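Local coordinates for salt-tolerant glutaminase (Micrococcus luteus, PDB 3AGD), which probably catalyses the hydrolysis of L-glutamine to L-glutamate and ammonium, at residues 423-426 / 427-431; 25-28 / 29-33; 172-176 / 177-181; 409-412 / 413-416. One frame throughout, in Å; residues are numbered along the deposited sequence.

Contact 1 of 4, residues 423-426 / 427-431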
loop_
_atom_site.group_PDB
_atom_site.type_symbol
_atom_site.label_atom_id
_atom_site.label_comp_id
_atom_site.label_asym_id
_atom_site.label_seq_id
_atom_site.Cartn_x
_atom_site.Cartn_y
_atom_site.Cartn_z
ATOM N N ARG A 423 -2.732 22.509 -1.243
ATOM C CA ARG A 423 -1.626 23.455 -1.129
ATOM C C ARG A 423 -0.796 23.494 -2.415
ATOM O O ARG A 423 -0.357 24.560 -2.852
ATOM C CB ARG A 423 -0.724 23.065 0.042
ATOM C CG ARG A 423 0.594 23.823 0.101
ATOM C CD ARG A 423 1.546 23.180 1.094
ATOM N NE ARG A 423 1.808 21.781 0.760
ATOM C CZ ARG A 423 2.627 20.987 1.441
ATOM N NH1 ARG A 423 3.275 21.450 2.501
ATOM N NH2 ARG A 423 2.796 19.728 1.064
ATOM N N LEU A 424 -0.575 22.330 -3.016
ATOM C CA LEU A 424 0.201 22.249 -4.246
ATOM C C LEU A 424 -0.497 22.951 -5.409
ATOM O O LEU A 424 0.129 23.709 -6.144
ATOM C CB LEU A 424 0.472 20.783 -4.610
ATOM C CG LEU A 424 1.450 20.045 -3.689
ATOM C CD1 LEU A 424 1.517 18.567 -4.061
ATOM C CD2 LEU A 424 2.826 20.683 -3.805
ATOM N N ILE A 425 -1.793 22.706 -5.572
ATOM C CA ILE A 425 -2.546 23.325 -6.659
ATOM C C ILE A 425 -2.664 24.844 -6.488
ATOM O O ILE A 425 -2.608 25.592 -7.467
ATOM C CB ILE A 425 -3.952 22.714 -6.768
ATOM C CG1 ILE A 425 -3.836 21.245 -7.180
ATOM C CG2 ILE A 425 -4.792 23.493 -7.779
ATOM C CD1 ILE A 425 -5.171 20.529 -7.328
ATOM N N ALA A 426 -2.823 25.298 -5.248
ATOM C CA ALA A 426 -2.939 26.727 -4.972
ATOM C C ALA A 426 -1.645 27.429 -5.385
ATOM O O ALA A 426 -1.671 28.528 -5.942
ATOM C CB ALA A 426 -3.220 26.957 -3.482
ATOM N N GLU A 427 -0.520 26.783 -5.103
ATOM C CA GLU A 427 0.795 27.316 -5.448
ATOM C C GLU A 427 0.968 27.339 -6.965
ATOM O O GLU A 427 1.480 28.308 -7.527
ATOM C CB GLU A 427 1.889 26.450 -4.818
ATOM C CG GLU A 427 3.316 26.835 -5.199
ATOM C CD GLU A 427 3.694 28.236 -4.746
ATOM O OE1 GLU A 427 3.398 28.588 -3.587
ATOM O OE2 GLU A 427 4.301 28.979 -5.542
ATOM N N GLY A 428 0.548 26.263 -7.624
ATOM C CA GLY A 428 0.658 26.198 -9.070
ATOM C C GLY A 428 -0.150 27.306 -9.723
ATOM O O GLY A 428 0.274 27.885 -10.720
ATOM N N VAL A 429 -1.320 27.596 -9.158
ATOM C CA VAL A 429 -2.192 28.642 -9.672
ATOM C C VAL A 429 -1.552 30.021 -9.492
ATOM O O VAL A 429 -1.597 30.853 -10.398
ATOM C CB VAL A 429 -3.563 28.610 -8.964
ATOM C CG1 VAL A 429 -4.350 29.882 -9.263
ATOM C CG2 VAL A 429 -4.343 27.389 -9.429
ATOM N N ARG A 430 -0.955 30.256 -8.329
ATOM C CA ARG A 430 -0.303 31.533 -8.055
ATOM C C ARG A 430 0.803 31.791 -9.064
ATOM O O ARG A 430 0.955 32.905 -9.557
ATOM C CB ARG A 430 0.281 31.549 -6.638
ATOM C CG ARG A 430 -0.768 31.732 -5.546
ATOM C CD ARG A 430 -0.186 31.604 -4.138
ATOM N NE ARG A 430 0.374 30.273 -3.910
ATOM C CZ ARG A 430 0.469 29.689 -2.721
ATOM N NH1 ARG A 430 0.039 30.315 -1.636
ATOM N NH2 ARG A 430 0.991 28.474 -2.619
ATOM N N ARG A 431 1.570 30.750 -9.371
ATOM C CA ARG A 431 2.670 30.857 -10.316
ATOM C C ARG A 431 2.171 31.115 -11.733
ATOM O O ARG A 431 2.769 31.898 -12.470
ATOM C CB ARG A 431 3.528 29.590 -10.257
ATOM C CG ARG A 431 4.173 29.402 -8.888
ATOM C CD ARG A 431 5.104 28.207 -8.803
ATOM N NE ARG A 431 5.784 28.208 -7.509
ATOM C CZ ARG A 431 6.901 27.542 -7.239
ATOM N NH1 ARG A 431 7.479 26.800 -8.174
ATOM N NH2 ARG A 431 7.455 27.643 -6.036
#

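Contact 2 of 4, residues 25-28 / 29-33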
loop_
_atom_site.group_PDB
_atom_site.type_symbol
_atom_site.label_atom_id
_atom_site.label_comp_id
_atom_site.label_asym_id
_atom_site.label_seq_id
_atom_site.Cartn_x
_atom_site.Cartn_y
_atom_site.Cartn_z
ATOM N N ALA A 25 -12.707 -23.580 18.347
ATOM C CA ALA A 25 -11.959 -23.226 19.551
ATOM C C ALA A 25 -12.417 -24.146 20.681
ATOM O O ALA A 25 -13.578 -24.116 21.077
ATOM C CB ALA A 25 -12.220 -21.768 19.916
ATOM N N GLN A 26 -11.503 -24.958 21.200
ATOM C CA GLN A 26 -11.834 -25.905 22.264
ATOM C C GLN A 26 -11.775 -25.349 23.687
ATOM O O GLN A 26 -12.184 -26.031 24.628
ATOM C CB GLN A 26 -10.905 -27.119 22.193
ATOM C CG GLN A 26 -10.960 -27.913 20.900
ATOM C CD GLN A 26 -12.307 -28.560 20.667
ATOM O OE1 GLN A 26 -13.207 -27.958 20.084
ATOM N NE2 GLN A 26 -12.458 -29.794 21.136
ATOM N N TYR A 27 -11.281 -24.125 23.853
ATOM C CA TYR A 27 -11.146 -23.542 25.187
ATOM C C TYR A 27 -12.461 -23.278 25.927
ATOM O O TYR A 27 -12.486 -23.252 27.157
ATOM C CB TYR A 27 -10.289 -22.271 25.116
ATOM C CG TYR A 27 -11.022 -20.999 24.762
ATOM C CD1 TYR A 27 -11.624 -20.222 25.750
ATOM C CD2 TYR A 27 -11.071 -20.543 23.445
ATOM C CE1 TYR A 27 -12.250 -19.017 25.441
ATOM C CE2 TYR A 27 -11.698 -19.338 23.125
ATOM C CZ TYR A 27 -12.283 -18.580 24.130
ATOM O OH TYR A 27 -12.886 -17.382 23.828
ATOM N N ILE A 28 -13.548 -23.080 25.185
ATOM C CA ILE A 28 -14.857 -22.867 25.798
ATOM C C ILE A 28 -15.927 -23.600 25.007
ATOM O O ILE A 28 -15.952 -23.546 23.777
ATOM C CB ILE A 28 -15.252 -21.381 25.870
ATOM C CG1 ILE A 28 -14.966 -20.697 24.533
ATOM C CG2 ILE A 28 -14.554 -20.719 27.047
ATOM C CD1 ILE A 28 -15.496 -19.285 24.457
ATOM N N PRO A 29 -16.833 -24.295 25.709
ATOM C CA PRO A 29 -17.919 -25.054 25.085
ATOM C C PRO A 29 -18.818 -24.261 24.141
ATOM O O PRO A 29 -19.325 -24.808 23.162
ATOM C CB PRO A 29 -18.679 -25.623 26.286
ATOM C CG PRO A 29 -18.398 -24.624 27.375
ATOM C CD PRO A 29 -16.935 -24.345 27.177
ATOM N N VAL A 30 -19.021 -22.977 24.418
ATOM C CA VAL A 30 -19.872 -22.179 23.543
ATOM C C VAL A 30 -19.290 -22.163 22.125
ATOM O O VAL A 30 -20.027 -22.251 21.144
ATOM C CB VAL A 30 -20.031 -20.732 24.068
ATOM C CG1 VAL A 30 -18.690 -20.034 24.106
ATOM C CG2 VAL A 30 -21.007 -19.968 23.191
ATOM N N LEU A 31 -17.966 -22.067 22.022
ATOM C CA LEU A 31 -17.306 -22.054 20.722
ATOM C C LEU A 31 -16.987 -23.480 20.284
ATOM O O LEU A 31 -17.084 -23.817 19.106
ATOM C CB LEU A 31 -16.017 -21.227 20.780
ATOM C CG LEU A 31 -16.173 -19.723 21.027
ATOM C CD1 LEU A 31 -14.811 -19.029 20.959
ATOM C CD2 LEU A 31 -17.109 -19.142 19.984
ATOM N N ALA A 32 -16.620 -24.319 21.247
ATOM C CA ALA A 32 -16.293 -25.708 20.964
ATOM C C ALA A 32 -17.490 -26.478 20.408
ATOM O O ALA A 32 -17.321 -27.388 19.599
ATOM C CB ALA A 32 -15.782 -26.385 22.229
ATOM N N GLU A 33 -18.693 -26.107 20.837
ATOM C CA GLU A 33 -19.911 -26.787 20.398
ATOM C C GLU A 33 -20.625 -26.094 19.243
ATOM O O GLU A 33 -21.671 -26.561 18.790
ATOM C CB GLU A 33 -20.894 -26.922 21.567
ATOM C CG GLU A 33 -20.285 -27.427 22.870
ATOM C CD GLU A 33 -19.595 -28.768 22.726
ATOM O OE1 GLU A 33 -18.939 -29.201 23.699
ATOM O OE2 GLU A 33 -19.707 -29.391 21.647
#

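Contact 3 of 4, residues 172-176 / 177-181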
loop_
_atom_site.group_PDB
_atom_site.type_symbol
_atom_site.label_atom_id
_atom_site.label_comp_id
_atom_site.label_asym_id
_atom_site.label_seq_id
_atom_site.Cartn_x
_atom_site.Cartn_y
_atom_site.Cartn_z
ATOM N N HIS A 172 -1.754 -8.862 35.061
ATOM C CA HIS A 172 -0.971 -8.663 36.282
ATOM C C HIS A 172 0.446 -8.207 35.960
ATOM O O HIS A 172 0.976 -7.305 36.605
ATOM C CB HIS A 172 -0.920 -9.947 37.115
ATOM C CG HIS A 172 -2.099 -10.126 38.023
ATOM N ND1 HIS A 172 -2.347 -9.294 39.094
ATOM C CD2 HIS A 172 -3.096 -11.043 38.024
ATOM C CE1 HIS A 172 -3.442 -9.692 39.716
ATOM N NE2 HIS A 172 -3.916 -10.754 39.087
ATOM N N MET A 173 1.062 -8.824 34.959
ATOM C CA MET A 173 2.416 -8.444 34.585
ATOM C C MET A 173 2.433 -6.997 34.101
ATOM O O MET A 173 3.338 -6.233 34.429
ATOM C CB MET A 173 2.950 -9.364 33.484
ATOM C CG MET A 173 4.446 -9.190 33.213
ATOM S SD MET A 173 5.495 -9.693 34.612
ATOM C CE MET A 173 5.576 -11.460 34.340
ATOM N N LEU A 174 1.431 -6.618 33.318
ATOM C CA LEU A 174 1.369 -5.252 32.806
ATOM C C LEU A 174 1.227 -4.229 33.938
ATOM O O LEU A 174 1.820 -3.154 33.873
ATOM C CB LEU A 174 0.222 -5.109 31.798
ATOM C CG LEU A 174 0.392 -5.893 30.487
ATOM C CD1 LEU A 174 -0.882 -5.802 29.661
ATOM C CD2 LEU A 174 1.572 -5.345 29.693
ATOM N N ARG A 175 0.443 -4.555 34.970
ATOM C CA ARG A 175 0.284 -3.643 36.107
ATOM C C ARG A 175 1.652 -3.496 36.772
ATOM O O ARG A 175 2.056 -2.406 37.163
ATOM C CB ARG A 175 -0.701 -4.209 37.140
ATOM C CG ARG A 175 -2.168 -3.922 36.865
ATOM C CD ARG A 175 -3.067 -4.690 37.830
ATOM N NE ARG A 175 -2.708 -4.456 39.225
ATOM C CZ ARG A 175 -2.960 -3.333 39.889
ATOM N NH1 ARG A 175 -3.584 -2.328 39.291
ATOM N NH2 ARG A 175 -2.571 -3.211 41.151
ATOM N N SER A 176 2.341 -4.626 36.894
ATOM C CA SER A 176 3.663 -4.706 37.497
ATOM C C SER A 176 4.628 -3.693 36.889
ATOM O O SER A 176 5.492 -3.159 37.581
ATOM C CB SER A 176 4.210 -6.123 37.310
ATOM O OG SER A 176 5.503 -6.252 37.856
ATOM N N TYR A 177 4.480 -3.431 35.594
ATOM C CA TYR A 177 5.347 -2.478 34.908
ATOM C C TYR A 177 4.690 -1.126 34.655
ATOM O O TYR A 177 5.179 -0.345 33.836
ATOM C CB TYR A 177 5.835 -3.050 33.569
ATOM C CG TYR A 177 6.903 -4.110 33.699
ATOM C CD1 TYR A 177 6.581 -5.410 34.080
ATOM C CD2 TYR A 177 8.245 -3.805 33.463
ATOM C CE1 TYR A 177 7.563 -6.383 34.224
ATOM C CE2 TYR A 177 9.240 -4.773 33.606
ATOM C CZ TYR A 177 8.890 -6.057 33.985
ATOM O OH TYR A 177 9.862 -7.019 34.117
ATOM N N GLY A 178 3.582 -0.859 35.340
ATOM C CA GLY A 178 2.894 0.414 35.182
ATOM C C GLY A 178 2.119 0.629 33.890
ATOM O O GLY A 178 1.709 1.752 33.597
ATOM N N VAL A 179 1.908 -0.426 33.112
ATOM C CA VAL A 179 1.168 -0.293 31.860
ATOM C C VAL A 179 -0.333 -0.238 32.139
ATOM O O VAL A 179 -1.082 0.409 31.409
ATOM C CB VAL A 179 1.480 -1.458 30.899
ATOM C CG1 VAL A 179 0.610 -1.364 29.648
ATOM C CG2 VAL A 179 2.949 -1.417 30.517
ATOM N N LEU A 180 -0.763 -0.922 33.198
ATOM C CA LEU A 180 -2.166 -0.931 33.599
ATOM C C LEU A 180 -2.271 -0.307 34.986
ATOM O O LEU A 180 -1.404 -0.517 35.834
ATOM C CB LEU A 180 -2.711 -2.356 33.657
ATOM C CG LEU A 180 -2.808 -3.148 32.356
ATOM C CD1 LEU A 180 -3.487 -4.481 32.632
ATOM C CD2 LEU A 180 -3.596 -2.360 31.332
ATOM N N GLN A 181 -3.337 0.450 35.222
ATOM C CA GLN A 181 -3.522 1.094 36.514
ATOM C C GLN A 181 -4.606 0.405 37.335
ATOM O O GLN A 181 -4.443 0.199 38.537
ATOM C CB GLN A 181 -3.864 2.574 36.315
ATOM C CG GLN A 181 -2.768 3.378 35.615
ATOM C CD GLN A 181 -2.512 2.924 34.180
ATOM O OE1 GLN A 181 -1.419 2.456 33.846
ATOM N NE2 GLN A 181 -3.519 3.066 33.326
#

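Contact 4 of 4, residues 409-412 / 413-416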
loop_
_atom_site.group_PDB
_atom_site.type_symbol
_atom_site.label_atom_id
_atom_site.label_comp_id
_atom_site.label_asym_id
_atom_site.label_seq_id
_atom_site.Cartn_x
_atom_site.Cartn_y
_atom_site.Cartn_z
ATOM N N LEU A 409 -9.817 26.449 -14.714
ATOM C CA LEU A 409 -9.536 25.285 -13.879
ATOM C C LEU A 409 -10.854 24.760 -13.308
ATOM O O LEU A 409 -11.358 25.288 -12.318
ATOM C CB LEU A 409 -8.597 25.672 -12.731
ATOM C CG LEU A 409 -7.508 24.671 -12.321
ATOM C CD1 LEU A 409 -6.962 25.057 -10.950
ATOM C CD2 LEU A 409 -8.070 23.259 -12.279
ATOM N N ASN A 410 -11.402 23.718 -13.924
ATOM C CA ASN A 410 -12.674 23.147 -13.481
ATOM C C ASN A 410 -12.517 21.937 -12.551
ATOM O O ASN A 410 -11.927 20.918 -12.925
ATOM C CB ASN A 410 -13.513 22.758 -14.699
ATOM C CG ASN A 410 -14.894 22.276 -14.318
ATOM O OD1 ASN A 410 -15.049 21.230 -13.684
ATOM N ND2 ASN A 410 -15.912 23.044 -14.695
ATOM N N LEU A 411 -13.077 22.053 -11.348
ATOM C CA LEU A 411 -12.994 21.002 -10.335
ATOM C C LEU A 411 -14.321 20.265 -10.092
ATOM O O LEU A 411 -14.442 19.498 -9.133
ATOM C CB LEU A 411 -12.515 21.610 -9.012
ATOM C CG LEU A 411 -11.349 22.602 -9.071
ATOM C CD1 LEU A 411 -11.088 23.152 -7.684
ATOM C CD2 LEU A 411 -10.112 21.928 -9.621
ATOM N N ALA A 412 -15.308 20.487 -10.955
ATOM C CA ALA A 412 -16.612 19.847 -10.793
ATOM C C ALA A 412 -16.540 18.326 -10.683
ATOM O O ALA A 412 -17.287 17.722 -9.910
ATOM C CB ALA A 412 -17.539 20.239 -11.945
ATOM N N ARG A 413 -15.645 17.707 -11.449
ATOM C CA ARG A 413 -15.504 16.251 -11.430
ATOM C C ARG A 413 -14.601 15.752 -10.304
ATOM O O ARG A 413 -14.450 14.546 -10.113
ATOM C CB ARG A 413 -14.959 15.754 -12.770
ATOM C CG ARG A 413 -15.905 15.929 -13.951
ATOM C CD ARG A 413 -16.993 14.881 -13.953
ATOM N NE ARG A 413 -17.885 15.024 -15.103
ATOM C CZ ARG A 413 -18.828 14.144 -15.428
ATOM N NH1 ARG A 413 -19.000 13.057 -14.691
ATOM N NH2 ARG A 413 -19.602 14.353 -16.486
ATOM N N VAL A 414 -13.987 16.669 -9.567
ATOM C CA VAL A 414 -13.128 16.264 -8.466
ATOM C C VAL A 414 -14.019 15.851 -7.297
ATOM O O VAL A 414 -14.893 16.611 -6.876
ATOM C CB VAL A 414 -12.194 17.415 -8.026
ATOM C CG1 VAL A 414 -11.413 17.006 -6.783
ATOM C CG2 VAL A 414 -11.231 17.754 -9.153
ATOM N N ASP A 415 -13.808 14.642 -6.788
ATOM C CA ASP A 415 -14.600 14.136 -5.675
ATOM C C ASP A 415 -14.183 14.794 -4.366
ATOM O O ASP A 415 -15.028 15.168 -3.554
ATOM C CB ASP A 415 -14.464 12.617 -5.581
ATOM C CG ASP A 415 -15.083 11.911 -6.770
ATOM O OD1 ASP A 415 -16.239 12.244 -7.112
ATOM O OD2 ASP A 415 -14.426 11.028 -7.361
ATOM N N ARG A 416 -12.879 14.923 -4.163
ATOM C CA ARG A 416 -12.344 15.564 -2.971
ATOM C C ARG A 416 -10.838 15.730 -3.097
ATOM O O ARG A 416 -10.203 15.125 -3.959
ATOM C CB ARG A 416 -12.703 14.771 -1.707
ATOM C CG ARG A 416 -12.283 13.315 -1.697
ATOM C CD ARG A 416 -13.075 12.572 -0.632
ATOM N NE ARG A 416 -12.656 11.184 -0.482
ATOM C CZ ARG A 416 -11.494 10.808 0.039
ATOM N NH1 ARG A 416 -10.631 11.720 0.462
ATOM N NH2 ARG A 416 -11.195 9.520 0.141
HETATM O O HOH W 1 -14.081 18.571 -13.725
HETATM O O HOH W 2 -16.530 19.226 -7.034
HETATM O O HOH W 3 -17.558 14.803 -8.154
#

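Contact 1 of 4, residues 423-426 / 427-431
A426 and R430 meet one helical turn apart, and the backbone bonds set the frame. R430 N donates to A426 O over 3.0 Å, and the same i to i+4 pattern joins G428 to L424, V429 to I425 and E427 to R423. The last of these is the longest, 3.2 Å from E427 N to R423 O. The R430 side chain also runs beside the carbonyl of A426, its CG 3.4 Å from A426 O.

The apolar part is small. CG2 of I425 and CG2 of V429 approach to 4.3 Å, and both side chains pack on L409 of strand 406-417. L424 instead packs on F337, A340 and L344 of helix 337-349.

Charge is gathered on E427, whose CG is trans to the amide nitrogen (chi1 175°) before the chain bends. Its carboxylate is shared between two arginines: OE1 lies 2.6 Å from R430 NH2, and OE2 accepts from R431 NE, also at 2.6 Å. R431 NE comes in on the anti side of OE2, 21° out of the carboxylate plane. R430 gets to OE1 through a bend at chi3 (-62°), which folds its guanidinium back along the helix until E427 CB lies at its edge, in plane. Two such partners would be expected to keep E427 ionised. R431 is also salt-bridged to D7 of the second subunit, and R423 NH2 bonds to the backbone O of D301 of the second subunit.

A salt-bridge network of E427, R430 and R431 thus sits on one stretch of helix 419-434, the connecting helix of a parallel beta-alpha-beta unit in the STAS region.

Contact 2 of 4, residues 25-28 / 29-33
I28 lays its side chain alongside those of V30 and L31, all pointing the same way. Its terminal CD1 is 3.5 Å from CG of L31 and only 3.3 Å from CG1 of V30, tighter than usual for two carbons. The torsion explains the fit: with chi1 at 46°, CG1 stands between the backbone N and the carbonyl carbon, and from there it also sits over one face of the Y27 ring, offset toward the rim and 3.3 Å above its plane.

L31 extends the cluster. Its CD1 approaches CE2 of Y27 at 3.8 Å, meeting the ring obliquely, and lies 3.9 Å from CB of A25, so one methyl serves both residues.

The backbone supplies the polar part. I28 is the N-cap residue, and its O accepts from A32 N at 2.7 Å, in the carbonyl plane and with 162° at the hydrogen; a weak bond from L31 N adds to it. P29 follows in the first turn, where the lack of an N-H costs no intrahelical bond.

Y27 links the turn to the glutamate site: its OH makes a weak hydrogen bond to E160, and its ring packs on V261, both residues known to bind L-glutamate. Among the neighbouring elements, the short helix 29-32 and its N-cap rest on helix 154-161, with I28 and P29 on S159 and V30 on E155 and T156.

Contact 3 of 4, residues 172-176 / 177-181
Helix 165-176 ends with two nested backbone bonds, the shorter loop (G178 N to R175 O) inside the longer (V179 N to L174 O), each bond 2.8 Å long, made possible by the positive phi of G178 (73°). The carbonyl of L174 also receives weak bonds from Y177 N and L180 N, so several donors of the turn converge on one oxygen.

L174 takes two apolar partners that cross it obliquely: its CB is 4.0 Å from CB of V179 and 3.7 Å from CG of L180. These three side chains face helix 114-123, through L118, A119 and Q122. CB of L180 also touches CG of R175 at 3.6 Å, the two side chains meeting at about a right angle. A bend at chi3 (53°) turns R175 back, leaving NH1 2.8 Å from Q181 O, which lies at the guanidinium edge and in its plane. The hydrogen bond of NH1 to D182 O is weak.

On the other flank, M173 and Y177 run side by side. SD of M173 sits at the ring edge, 5.2 Å from the Y177 centroid and 82° off the normal, a Met-aromatic contact. The phenol OH is tied to E98.

The bond pair and the C-prime glycine G178 make a Schellman motif, accompanied by the L174-V179 contact, the apolar C3 to C-double-prime pairing common beside it, closing a helix that carries the glutamate-binding N167 near its start.

Contact 4 of 4, residues 409-412 / 413-416
V414 has CG1 trans to its backbone N (chi1 174°), which leaves CG2 beside that nitrogen and directed at L411, whose CB it approaches to 4.1 Å. A second torsion, chi2 of N410 at -66°, turns the carboxamide so that OD1 reaches forward along the chain and accepts from A412 N at 2.8 Å.

Between these side chains the backbone turns a corner. V414 N donates to L411 O over 2.9 Å, closing a type I turn; the donor lies 61° out of the carbonyl plane, so the bond does not lie on a lone pair. The A412 N-H likewise comes to N410 OD1 from above the carboxamide plane.

Water fills in where direct bonds stop. One molecule bridges N410 OD1, at 2.8 Å, and R413 N, at 2.9 Å, so OD1 is linked to two successive amides, one directly and one through solvent. Another lies 3.0 Å from L411 O and 3.1 Å from V414 O, within hydrogen-bonding geometry of both, and spans the mouth of the turn.

The remaining polar ends reach farther. N410 ND2 bonds to E442, in the adjacent strand 438-442, and R413 NH1 makes a salt bridge to E390 of the second subunit. L411 packs on L331, and V414 on I335 and I447.

An Asx turn thus runs into a type I beta turn, and together they put a corner in strand 406-417, the parallel partner of both 326-332 and 438-442 in the mixed sheet of the STAS region.

In the fold
From the N terminus, contact 2 comes first, at the start of the short helix 29-32, and contact 3 follows at the C-terminal end of helix 165-176. Both belong to the glutaminase region, yet they do not touch, with nearest atoms about 17 Å apart. Contact 4 bends strand 406-417 and contact 1 lies on the next helix, 419-434, so these two are successive elements of one beta-alpha-beta unit; the strand and the helix pack on each other through their apolar side chains. All four are local and in series, none enclosing or crossing another. Contacts 1 and 4 also both meet the second subunit, whereas contacts 2 and 3 do not.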